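PDB 5K2M: RimK-related lysine biosynthesis protein from Thermococcus kodakarensis, which probably uses ATP with magnesium to ligate an amino group to a carboxylate in amino-acid biosynthesis, as a RimK-family enzyme of the LysX subfamily. Local coordinates for residues 48-51 and 55-58; 78-83 and 242-247; 133-136 and 140-143. All blocks are in the same frame, centred on the assembly; numbering follows the deposited sequence.

How the contacts relate
Contact 2 sits at the middle of the chain and contact 1, also buried, about 12 Å from the chain's centre; their own centres are 11 Å apart, and they touch: Arg49 NH1 reaches Met246 O at 2.7 Å, probably as a hydrogen bond. Contact 3 is also buried but lies farther out, its centre about 24 Å from the chain's centre, and its nearest atoms are about 10 Å from those of contact 2. Contacts 1 and 3 each join a strand to the helix that follows it; contact 2 brings together segments far apart in sequence. Contact 1 is van der Waals throughout, contact 3 adds a bridging water, and contact 2 combines apolar packing with phosphate and magnesium binding.

Contact 1 (48-51 and 55-58); sequences IRNV and KALY
Two side chains of the segment 48-51, Ile48 and Asn50, close on Ala56. The apolar share belongs to Ile48, whose methyl CG2 touches Ala56 CB at 3.6 Å. With CG1 turned beside the backbone N (chi1 -60°), CG2 takes the place opposite that N and faces the helix, where it also comes within 3.7 Å of the carbonyl oxygen Ala56 O. Farther along the same helix, Ile48 continues onto Thr59 and Ala60.

The second group of contacts sets Asn50 against backbone. Its CB stands 3.8 Å from Ala56 N, and its CG lies 4.0 Å from Ala56 CA, so the flat amide group rides over the helix backbone and ends beside the CB of Lys55. The side chains of Asn50 and Lys55 cross at about a right angle, and the extended lysine then runs away from the contact to bond through NZ with Leu103 O of a second subunit. Replacing Asn50 with an alanine would probably open a gap where the amide lay over Ala56 CA and beside Lys55 CB.

In the fold, this is the first corner of a beta-alpha-beta unit: strand 45-49 of the four-stranded parallel sheet, helix 53-65 and strand 70-71. The alpha carbons of Asn50 and Ala56 are 5.1 Å apart, close enough to suit the small alanine. Every contact between the segments is van der Waals rather than hydrogen-bonded, so between these two segments the strand's end and the helix fit by shape, while polar ties of the helix start, such as Lys55 N to Ser52 OG, lie outside them.

Contact 2 (78-83 and 242-247); sequences FEAGDK and VNPNME. With MG (magnesium ion), chain R; ADP (adenosine-5'-diphosphate), chain O.
Next to the phosphate and magnesium site of the bound ADP, Ala80 packs against Val242 and Pro244. Ala80 CB meets Val242 CG2 at 3.6 Å and Pro244 CD at 4.1 Å, while the proline ring continues over the next residue, its CG 3.8 Å from Gly81 N. The two carbonyl oxygens, Ala80 O and Val242 O, are both acceptors yet lie only 3.1 Å apart. A water mediates nearby, accepting from Val242 N at 3.0 Å; it can also donate to Ala80 O, one of several acceptors competing for its protons.

This is the ATP-grasp fold's nucleotide and metal centre, where the end of strand 236-243 and the lysine opening helix 83-90 converge on the phosphates. Asp82, just before that helix, is its N-cap, with OD2 bonded to Phe85 N. Lys83 starts out pointing away, but bends at chi2 (-63°) and chi4 (-65°) bring NZ back to donate to ADP O3B at 2.7 Å, with a weak second bond to O3A; NZ also bonds with Glu241 OE2. From the other segment, Asn243 OD1 binds magnesium at 2.0 Å, and ADP O3B binds the same ion at 2.3 Å. One beta-phosphate oxygen is therefore gripped by both an ammonium group and a metal, which would probably draw negative charge from the terminal phosphate. A water and Glu241 OE2 are among the ion's further ligands.

Contact 3 (133-136 and 140-143); sequences AKVN and SLEA
Val135 leans onto Ser140 and Leu141, joining an edge strand to the helix that follows it. Strand 133-135 lies at one border, within this chain, of the four-stranded antiparallel sheet in the ATP-grasp region, and the chain turns tightly from it into helix 138-150.

The apolar contact is made by one methyl. With CG1 opposite the backbone N (chi1 178°), Val135 directs that branch at the helix, 3.7 Å from Ser140 CB and 3.9 Å from Leu141 CB. Between those two beta carbons CG1 presses closest on the backbone, at 3.3 Å from Leu141 N. Val144, one turn farther on, extends this cover over the valine.

The polar link runs through a water. It accepts from Asn136 N at 3.1 Å and donates to Lys134 O at 3.0 Å and to Ser140 OG at 2.9 Å, so both its protons are spent tying the strand's end to the helix. Ser140 OG, set beside its own backbone N, is also hydrogen-bonded with Asp137 OD1.

Charged and amide groups meet on the strand's other side. Asn136 ND2 bonds to Asp137 OD2 and Asp139 OD2 of a third subunit, and Lys134 makes a cation-pi contact with Phe164. Lys134 NZ also donates to Asn136 OD1 at 3.0 Å, arriving at 127° to the C=O and tilted 22° from the carbonyl plane.

Contact 1 (48-51 and 55-58)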
ATOM      1  N   ILE A  48      25.491  -6.797  34.254  1.00 38.28           N
ATOM      2  CA  ILE A  48      25.975  -7.169  32.925  1.00 38.62           C
ATOM      3  C   ILE A  48      27.392  -7.739  33.023  1.00 39.53           C
ATOM      4  O   ILE A  48      28.323  -7.008  33.360  1.00 39.20           O
ATOM      5  CB  ILE A  48      25.967  -5.939  32.001  1.00 37.59           C
ATOM      6  CG1 ILE A  48      24.547  -5.377  31.868  1.00 38.18           C
ATOM      7  CG2 ILE A  48      26.537  -6.280  30.619  1.00 39.27           C
ATOM      8  CD1 ILE A  48      23.588  -6.232  31.063  1.00 37.54           C
ATOM      9  N   ARG A  49      27.553  -9.031  32.731  1.00 39.49           N
ATOM     10  CA  ARG A  49      28.854  -9.690  32.873  1.00 39.71           C
ATOM     11  C   ARG A  49      29.317 -10.486  31.637  1.00 41.12           C
ATOM     12  O   ARG A  49      30.222 -11.317  31.754  1.00 41.44           O
ATOM     13  CB  ARG A  49      28.856 -10.594  34.106  1.00 38.93           C
ATOM     14  CG  ARG A  49      28.592  -9.866  35.415  1.00 40.76           C
ATOM     15  CD  ARG A  49      29.710  -8.893  35.769  1.00 40.23           C
ATOM     16  NE  ARG A  49      30.990  -9.583  35.868  1.00 40.98           N
ATOM     17  CZ  ARG A  49      32.136  -9.009  36.224  1.00 42.98           C
ATOM     18  NH1 ARG A  49      33.241  -9.744  36.270  1.00 43.76           N
ATOM     19  NH2 ARG A  49      32.186  -7.718  36.543  1.00 43.20           N
ATOM     20  N   ASN A  50      28.748 -10.198  30.462  1.00 39.29           N
ATOM     21  CA  ASN A  50      29.127 -10.901  29.227  1.00 39.90           C
ATOM     22  C   ASN A  50      30.640 -10.704  28.962  1.00 40.31           C
ATOM     23  O   ASN A  50      31.138  -9.593  29.099  1.00 39.38           O
ATOM     24  CB  ASN A  50      28.358 -10.376  28.001  1.00 41.49           C
ATOM     25  CG  ASN A  50      26.835 -10.354  28.171  1.00 42.38           C
ATOM     26  OD1 ASN A  50      26.112 -10.962  27.380  1.00 48.33           O
ATOM     27  ND2 ASN A  50      26.341  -9.599  29.136  1.00 39.28           N
ATOM     28  N   VAL A  51      31.370 -11.749  28.566  1.00 39.86           N
ATOM     29  CA  VAL A  51      32.812 -11.589  28.281  1.00 40.33           C
ATOM     30  C   VAL A  51      33.074 -10.690  27.056  1.00 39.37           C
ATOM     31  O   VAL A  51      34.049  -9.938  27.019  1.00 37.96           O
ATOM     32  CB  VAL A  51      33.522 -12.951  28.111  1.00 43.39           C
ATOM     33  CG1 VAL A  51      34.991 -12.760  27.774  1.00 44.36           C
ATOM     34  CG2 VAL A  51      33.420 -13.749  29.397  1.00 46.53           C
ATOM     35  N   LYS A  55      28.751  -7.588  23.149  1.00 37.42           N
ATOM     36  CA  LYS A  55      27.549  -8.237  23.662  1.00 35.36           C
ATOM     37  C   LYS A  55      27.113  -7.627  24.977  1.00 34.91           C
ATOM     38  O   LYS A  55      25.936  -7.438  25.175  1.00 33.81           O
ATOM     39  CB  LYS A  55      27.722  -9.741  23.812  1.00 35.44           C
ATOM     40  CG  LYS A  55      27.812 -10.404  22.461  1.00 37.35           C
ATOM     41  CD  LYS A  55      27.875 -11.904  22.563  1.00 38.59           C
ATOM     42  CE  LYS A  55      28.068 -12.491  21.175  1.00 39.24           C
ATOM     43  NZ  LYS A  55      27.679 -13.913  21.182  1.00 41.77           N
ATOM     44  N   ALA A  56      28.041  -7.278  25.854  1.00 33.40           N
ATOM     45  CA  ALA A  56      27.667  -6.550  27.070  1.00 34.44           C
ATOM     46  C   ALA A  56      26.917  -5.243  26.742  1.00 34.02           C
ATOM     47  O   ALA A  56      25.850  -4.994  27.270  1.00 34.96           O
ATOM     48  CB  ALA A  56      28.899  -6.265  27.918  1.00 34.47           C
ATOM     49  N   LEU A  57      27.472  -4.435  25.843  1.00 35.39           N
ATOM     50  CA  LEU A  57      26.892  -3.145  25.457  1.00 36.40           C
ATOM     51  C   LEU A  57      25.459  -3.288  24.924  1.00 35.85           C
ATOM     52  O   LEU A  57      24.538  -2.609  25.385  1.00 36.25           O
ATOM     53  CB  LEU A  57      27.768  -2.485  24.399  1.00 37.87           C
ATOM     54  CG  LEU A  57      27.243  -1.236  23.683  1.00 39.39           C
ATOM     55  CD1 LEU A  57      26.914  -0.117  24.639  1.00 42.88           C
ATOM     56  CD2 LEU A  57      28.329  -0.784  22.721  1.00 43.13           C
ATOM     57  N   TYR A  58      25.278  -4.190  23.971  1.00 35.15           N
ATOM     58  CA  TYR A  58      23.974  -4.409  23.369  1.00 35.14           C
ATOM     59  C   TYR A  58      22.997  -5.037  24.373  1.00 36.41           C
ATOM     60  O   TYR A  58      21.852  -4.618  24.425  1.00 36.53           O
ATOM     61  CB  TYR A  58      24.075  -5.233  22.081  1.00 35.60           C
ATOM     62  CG  TYR A  58      24.577  -4.427  20.914  1.00 36.30           C
ATOM     63  CD1 TYR A  58      25.939  -4.289  20.680  1.00 38.55           C
ATOM     64  CD2 TYR A  58      23.694  -3.773  20.050  1.00 35.49           C
ATOM     65  CE1 TYR A  58      26.415  -3.536  19.609  1.00 38.05           C
ATOM     66  CE2 TYR A  58      24.163  -3.014  18.987  1.00 35.47           C
ATOM     67  CZ  TYR A  58      25.523  -2.904  18.774  1.00 35.66           C
ATOM     68  OH  TYR A  58      26.015  -2.155  17.746  1.00 36.33           O
TER

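Contact 2 (78-83 and 242-247)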
ATOM      1  N   PHE A  78      29.759   1.732  26.668  1.00 38.99           N
ATOM      2  CA  PHE A  78      30.281   2.268  25.420  1.00 40.78           C
ATOM      3  C   PHE A  78      31.420   3.264  25.642  1.00 39.37           C
ATOM      4  O   PHE A  78      32.462   3.150  25.025  1.00 36.75           O
ATOM      5  CB  PHE A  78      29.196   2.955  24.578  1.00 44.69           C
ATOM      6  CG  PHE A  78      29.768   3.702  23.408  1.00 48.71           C
ATOM      7  CD1 PHE A  78      30.506   3.018  22.441  1.00 53.84           C
ATOM      8  CD2 PHE A  78      29.674   5.084  23.325  1.00 50.61           C
ATOM      9  CE1 PHE A  78      31.086   3.698  21.377  1.00 57.19           C
ATOM     10  CE2 PHE A  78      30.231   5.766  22.259  1.00 52.54           C
ATOM     11  CZ  PHE A  78      30.941   5.077  21.287  1.00 54.77           C
ATOM     12  N   GLU A  79      31.215   4.253  26.507  1.00 39.38           N
ATOM     13  CA  GLU A  79      32.220   5.297  26.658  1.00 41.63           C
ATOM     14  C   GLU A  79      33.456   4.825  27.394  1.00 39.97           C
ATOM     15  O   GLU A  79      34.574   5.031  26.915  1.00 41.40           O
ATOM     16  CB  GLU A  79      31.634   6.547  27.305  1.00 44.12           C
ATOM     17  CG  GLU A  79      30.559   7.165  26.436  1.00 48.84           C
ATOM     18  CD  GLU A  79      30.617   8.679  26.360  1.00 54.75           C
ATOM     19  OE1 GLU A  79      31.624   9.297  26.789  1.00 53.08           O
ATOM     20  OE2 GLU A  79      29.628   9.247  25.850  1.00 59.90           O
ATOM     21  N   ALA A  80      33.272   4.181  28.538  1.00 37.20           N
ATOM     22  CA  ALA A  80      34.417   3.638  29.280  1.00 37.47           C
ATOM     23  C   ALA A  80      35.164   2.558  28.483  1.00 37.73           C
ATOM     24  O   ALA A  80      36.395   2.495  28.518  1.00 38.55           O
ATOM     25  CB  ALA A  80      33.974   3.092  30.634  1.00 37.30           C
ATOM     26  N   GLY A  81      34.425   1.730  27.743  1.00 38.53           N
ATOM     27  CA  GLY A  81      35.022   0.607  27.005  1.00 38.77           C
ATOM     28  C   GLY A  81      35.795   0.966  25.742  1.00 39.12           C
ATOM     29  O   GLY A  81      36.409   0.106  25.129  1.00 42.92           O
ATOM     30  N   ASP A  82      35.745   2.227  25.337  1.00 38.41           N
ATOM     31  CA  ASP A  82      36.440   2.686  24.157  1.00 38.41           C
ATOM     32  C   ASP A  82      37.604   3.556  24.586  1.00 38.03           C
ATOM     33  O   ASP A  82      37.396   4.552  25.279  1.00 40.02           O
ATOM     34  CB  ASP A  82      35.487   3.492  23.264  1.00 39.77           C
ATOM     35  CG  ASP A  82      36.116   3.846  21.947  1.00 39.93           C
ATOM     36  OD1 ASP A  82      36.017   3.016  21.031  1.00 39.42           O
ATOM     37  OD2 ASP A  82      36.776   4.904  21.849  1.00 40.40           O
ATOM     38  N   LYS A  83      38.823   3.200  24.185  1.00 36.39           N
ATOM     39  CA  LYS A  83      39.995   3.947  24.636  1.00 38.04           C
ATOM     40  C   LYS A  83      39.852   5.428  24.320  1.00 38.49           C
ATOM     41  O   LYS A  83      40.166   6.268  25.149  1.00 35.63           O
ATOM     42  CB  LYS A  83      41.288   3.408  24.009  1.00 41.19           C
ATOM     43  CG  LYS A  83      41.683   1.999  24.428  1.00 41.59           C
ATOM     44  CD  LYS A  83      41.977   1.931  25.912  1.00 44.52           C
ATOM     45  CE  LYS A  83      42.800   0.700  26.277  1.00 45.27           C
ATOM     46  NZ  LYS A  83      42.070  -0.577  26.032  1.00 43.26           N
ATOM     47  N   VAL A 242      39.920   3.091  31.686  1.00 40.09           N
ATOM     48  CA  VAL A 242      38.888   2.594  32.601  1.00 41.14           C
ATOM     49  C   VAL A 242      38.208   1.392  31.927  1.00 41.27           C
ATOM     50  O   VAL A 242      38.218   1.294  30.707  1.00 42.72           O
ATOM     51  CB  VAL A 242      37.874   3.700  32.970  1.00 42.86           C
ATOM     52  CG1 VAL A 242      38.579   4.847  33.696  1.00 43.35           C
ATOM     53  CG2 VAL A 242      37.165   4.238  31.739  1.00 42.88           C
ATOM     54  N   ASN A 243      37.639   0.481  32.718  1.00 38.30           N
ATOM     55  CA  ASN A 243      37.086  -0.779  32.202  1.00 37.05           C
ATOM     56  C   ASN A 243      35.718  -1.066  32.811  1.00 37.65           C
ATOM     57  O   ASN A 243      35.619  -1.198  34.025  1.00 39.91           O
ATOM     58  CB  ASN A 243      38.016  -1.924  32.553  1.00 37.45           C
ATOM     59  CG  ASN A 243      39.350  -1.830  31.856  1.00 39.86           C
ATOM     60  OD1 ASN A 243      39.484  -2.222  30.688  1.00 39.86           O
ATOM     61  ND2 ASN A 243      40.364  -1.332  32.573  1.00 40.74           N
ATOM     62  N   PRO A 244      34.661  -1.162  31.982  1.00 37.40           N
ATOM     63  CA  PRO A 244      33.295  -1.349  32.484  1.00 37.75           C
ATOM     64  C   PRO A 244      32.801  -2.788  32.714  1.00 38.12           C
ATOM     65  O   PRO A 244      31.653  -2.961  33.120  1.00 37.91           O
ATOM     66  CB  PRO A 244      32.452  -0.670  31.409  1.00 39.28           C
ATOM     67  CG  PRO A 244      33.210  -0.914  30.154  1.00 39.51           C
ATOM     68  CD  PRO A 244      34.673  -0.925  30.526  1.00 38.38           C
ATOM     69  N   ASN A 245      33.613  -3.807  32.463  1.00 39.63           N
ATOM     70  CA  ASN A 245      33.251  -5.181  32.861  1.00 43.49           C
ATOM     71  C   ASN A 245      34.383  -5.773  33.676  1.00 43.65           C
ATOM     72  O   ASN A 245      35.024  -6.739  33.282  1.00 44.53           O
ATOM     73  CB  ASN A 245      32.925  -6.076  31.652  1.00 46.98           C
ATOM     74  CG  ASN A 245      32.250  -7.410  32.053  1.00 52.95           C
ATOM     75  OD1 ASN A 245      31.882  -7.632  33.215  1.00 52.33           O
ATOM     76  ND2 ASN A 245      32.088  -8.302  31.076  1.00 55.16           N
ATOM     77  N   MET A 246      34.624  -5.157  34.821  1.00 43.93           N
ATOM     78  CA  MET A 246      35.772  -5.478  35.672  1.00 44.62           C
ATOM     79  C   MET A 246      35.984  -6.970  35.965  1.00 44.37           C
ATOM     80  O   MET A 246      35.058  -7.689  36.347  1.00 43.98           O
ATOM     81  CB  MET A 246      35.646  -4.716  36.994  1.00 45.89           C
ATOM     82  CG  MET A 246      34.376  -5.013  37.782  1.00 46.91           C
ATOM     83  SD  MET A 246      34.296  -4.200  39.392  1.00 49.77           S
ATOM     84  CE  MET A 246      34.477  -2.497  38.904  1.00 48.72           C
ATOM     85  N   GLU A 247      37.209  -7.437  35.780  1.00 43.88           N
ATOM     86  CA  GLU A 247      37.637  -8.672  36.424  1.00 46.27           C
ATOM     87  C   GLU A 247      38.346  -8.273  37.712  1.00 45.81           C
ATOM     88  O   GLU A 247      38.900  -7.169  37.816  1.00 46.07           O
ATOM     89  CB  GLU A 247      38.530  -9.517  35.503  1.00 49.22           C
ATOM     90  CG  GLU A 247      37.759 -10.347  34.471  1.00 50.20           C
ATOM     91  CD  GLU A 247      38.677 -11.097  33.519  1.00 51.13           C
ATOM     92  OE1 GLU A 247      39.482 -10.439  32.848  1.00 51.91           O
ATOM     93  OE2 GLU A 247      38.601 -12.342  33.428  1.00 52.92           O
TER
HETATM   94 MG    MG R 304      41.053  -2.502  29.451  1.00 42.03          MG
HETATM   95  PB  ADP O 301      43.939  -3.093  27.808  1.00 39.40           P
HETATM   96  O1B ADP O 301      44.377  -3.502  29.187  1.00 38.60           O
HETATM   97  O2B ADP O 301      44.267  -4.098  26.730  1.00 35.17           O
HETATM   98  O3B ADP O 301      42.512  -2.618  27.694  1.00 37.34           O
HETATM   99  PA  ADP O 301      45.798  -0.945  28.368  1.00 36.71           P
HETATM  100  O1A ADP O 301      45.351  -1.034  29.814  1.00 38.17           O
HETATM  101  O2A ADP O 301      45.886   0.435  27.800  1.00 32.63           O
HETATM  102  O3A ADP O 301      44.877  -1.837  27.401  1.00 36.49           O
HETATM  103  O5' ADP O 301      47.234  -1.640  28.208  1.00 33.36           O
HETATM  104  C5' ADP O 301      47.531  -2.874  28.822  1.00 32.34           C
HETATM  105  C4' ADP O 301      48.815  -2.753  29.624  1.00 33.10           C
HETATM  106  O4' ADP O 301      49.891  -2.392  28.751  1.00 31.75           O
HETATM  107  C3' ADP O 301      48.790  -1.710  30.730  1.00 32.87           C
HETATM  108  O3' ADP O 301      48.303  -2.255  31.967  1.00 32.72           O
HETATM  109  C2' ADP O 301      50.252  -1.317  30.807  1.00 31.13           C
HETATM  110  O2' ADP O 301      51.012  -2.232  31.593  1.00 30.90           O
HETATM  111  C1' ADP O 301      50.742  -1.445  29.385  1.00 31.29           C
HETATM  112  N9  ADP O 301      50.634  -0.153  28.691  1.00 31.00           N
HETATM  113  C8  ADP O 301      49.578   0.285  27.975  1.00 31.58           C
HETATM  114  N7  ADP O 301      49.790   1.520  27.484  1.00 31.45           N
HETATM  115  C5  ADP O 301      51.011   1.889  27.910  1.00 30.78           C
HETATM  116  C6  ADP O 301      51.867   3.062  27.741  1.00 29.16           C
HETATM  117  N6  ADP O 301      51.443   4.119  27.016  1.00 28.90           N
HETATM  118  N1  ADP O 301      53.075   3.040  28.339  1.00 28.90           N
HETATM  119  C2  ADP O 301      53.506   1.998  29.064  1.00 29.36           C
HETATM  120  N3  ADP O 301      52.787   0.894  29.262  1.00 29.48           N
HETATM  121  C4  ADP O 301      51.560   0.786  28.712  1.00 30.68           C
HETATM  122  O   HOH W   1      39.342   3.407  28.750  1.00 41.58           O
HETATM  123  O   HOH W   2      39.480  -2.737  27.919  1.00 45.03           O

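Contact 3 (133-136 and 140-143)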
ATOM      1  N   ALA A 133      51.107  -2.544  20.940  1.00 39.97           N
ATOM      2  CA  ALA A 133      52.410  -2.523  20.281  1.00 39.56           C
ATOM      3  C   ALA A 133      53.255  -1.356  20.768  1.00 39.42           C
ATOM      4  O   ALA A 133      52.782  -0.220  20.829  1.00 38.12           O
ATOM      5  CB  ALA A 133      52.249  -2.444  18.778  1.00 40.05           C
ATOM      6  N   LYS A 134      54.512  -1.650  21.097  1.00 40.06           N
ATOM      7  CA  LYS A 134      55.521  -0.636  21.367  1.00 39.17           C
ATOM      8  C   LYS A 134      56.294  -0.375  20.079  1.00 39.92           C
ATOM      9  O   LYS A 134      56.959  -1.269  19.542  1.00 39.43           O
ATOM     10  CB  LYS A 134      56.461  -1.116  22.466  1.00 40.39           C
ATOM     11  CG  LYS A 134      57.495  -0.106  22.921  1.00 41.52           C
ATOM     12  CD  LYS A 134      58.266  -0.656  24.104  1.00 42.18           C
ATOM     13  CE  LYS A 134      59.189   0.378  24.728  1.00 44.13           C
ATOM     14  NZ  LYS A 134      60.397   0.584  23.907  1.00 46.35           N
ATOM     15  N   VAL A 135      56.205   0.864  19.604  1.00 39.48           N
ATOM     16  CA  VAL A 135      56.751   1.274  18.323  1.00 38.46           C
ATOM     17  C   VAL A 135      57.909   2.234  18.541  1.00 39.35           C
ATOM     18  O   VAL A 135      57.707   3.355  18.998  1.00 38.79           O
ATOM     19  CB  VAL A 135      55.656   1.972  17.512  1.00 39.11           C
ATOM     20  CG1 VAL A 135      56.185   2.462  16.168  1.00 40.56           C
ATOM     21  CG2 VAL A 135      54.489   1.028  17.321  1.00 39.14           C
ATOM     22  N   ASN A 136      59.112   1.794  18.176  1.00 40.97           N
ATOM     23  CA  ASN A 136      60.341   2.527  18.458  1.00 41.53           C
ATOM     24  C   ASN A 136      60.844   3.372  17.297  1.00 42.54           C
ATOM     25  O   ASN A 136      61.685   4.255  17.494  1.00 41.89           O
ATOM     26  CB  ASN A 136      61.443   1.557  18.877  1.00 43.11           C
ATOM     27  CG  ASN A 136      61.088   0.774  20.117  1.00 43.83           C
ATOM     28  OD1 ASN A 136      60.384   1.263  20.997  1.00 46.35           O
ATOM     29  ND2 ASN A 136      61.565  -0.454  20.191  1.00 44.82           N
ATOM     30  N   SER A 140      58.684   0.379  12.294  1.00 39.41           N
ATOM     31  CA  SER A 140      57.716  -0.295  13.145  1.00 41.28           C
ATOM     32  C   SER A 140      56.331   0.319  13.028  1.00 39.47           C
ATOM     33  O   SER A 140      55.333  -0.401  13.033  1.00 38.85           O
ATOM     34  CB  SER A 140      58.169  -0.266  14.604  1.00 43.44           C
ATOM     35  OG  SER A 140      59.517  -0.700  14.722  1.00 49.64           O
ATOM     36  N   LEU A 141      56.267   1.647  12.931  1.00 39.61           N
ATOM     37  CA  LEU A 141      54.986   2.329  12.758  1.00 39.68           C
ATOM     38  C   LEU A 141      54.332   1.848  11.476  1.00 37.31           C
ATOM     39  O   LEU A 141      53.160   1.528  11.466  1.00 35.93           O
ATOM     40  CB  LEU A 141      55.171   3.842  12.671  1.00 40.85           C
ATOM     41  CG  LEU A 141      54.160   4.784  13.334  1.00 43.00           C
ATOM     42  CD1 LEU A 141      53.947   6.007  12.451  1.00 43.27           C
ATOM     43  CD2 LEU A 141      52.834   4.160  13.735  1.00 41.04           C
ATOM     44  N   GLU A 142      55.111   1.822  10.396  1.00 36.90           N
ATOM     45  CA  GLU A 142      54.640   1.349   9.103  1.00 37.73           C
ATOM     46  C   GLU A 142      54.125  -0.086   9.159  1.00 37.42           C
ATOM     47  O   GLU A 142      53.053  -0.385   8.640  1.00 38.12           O
ATOM     48  CB  GLU A 142      55.758   1.466   8.059  1.00 38.06           C
ATOM     49  CG  GLU A 142      55.909   2.893   7.577  1.00 39.09           C
ATOM     50  CD  GLU A 142      56.993   3.088   6.539  1.00 39.76           C
ATOM     51  OE1 GLU A 142      57.416   4.251   6.401  1.00 41.67           O
ATOM     52  OE2 GLU A 142      57.397   2.124   5.857  1.00 38.65           O
ATOM     53  N   ALA A 143      54.877  -0.966   9.806  1.00 37.91           N
ATOM     54  CA  ALA A 143      54.471  -2.365   9.938  1.00 38.58           C
ATOM     55  C   ALA A 143      53.123  -2.476  10.654  1.00 39.61           C
ATOM     56  O   ALA A 143      52.217  -3.132  10.158  1.00 40.49           O
ATOM     57  CB  ALA A 143      55.536  -3.153  10.679  1.00 40.23           C
TER
HETATM   58  O   HOH W   3      59.227  -1.227  17.542  1.00 45.51           O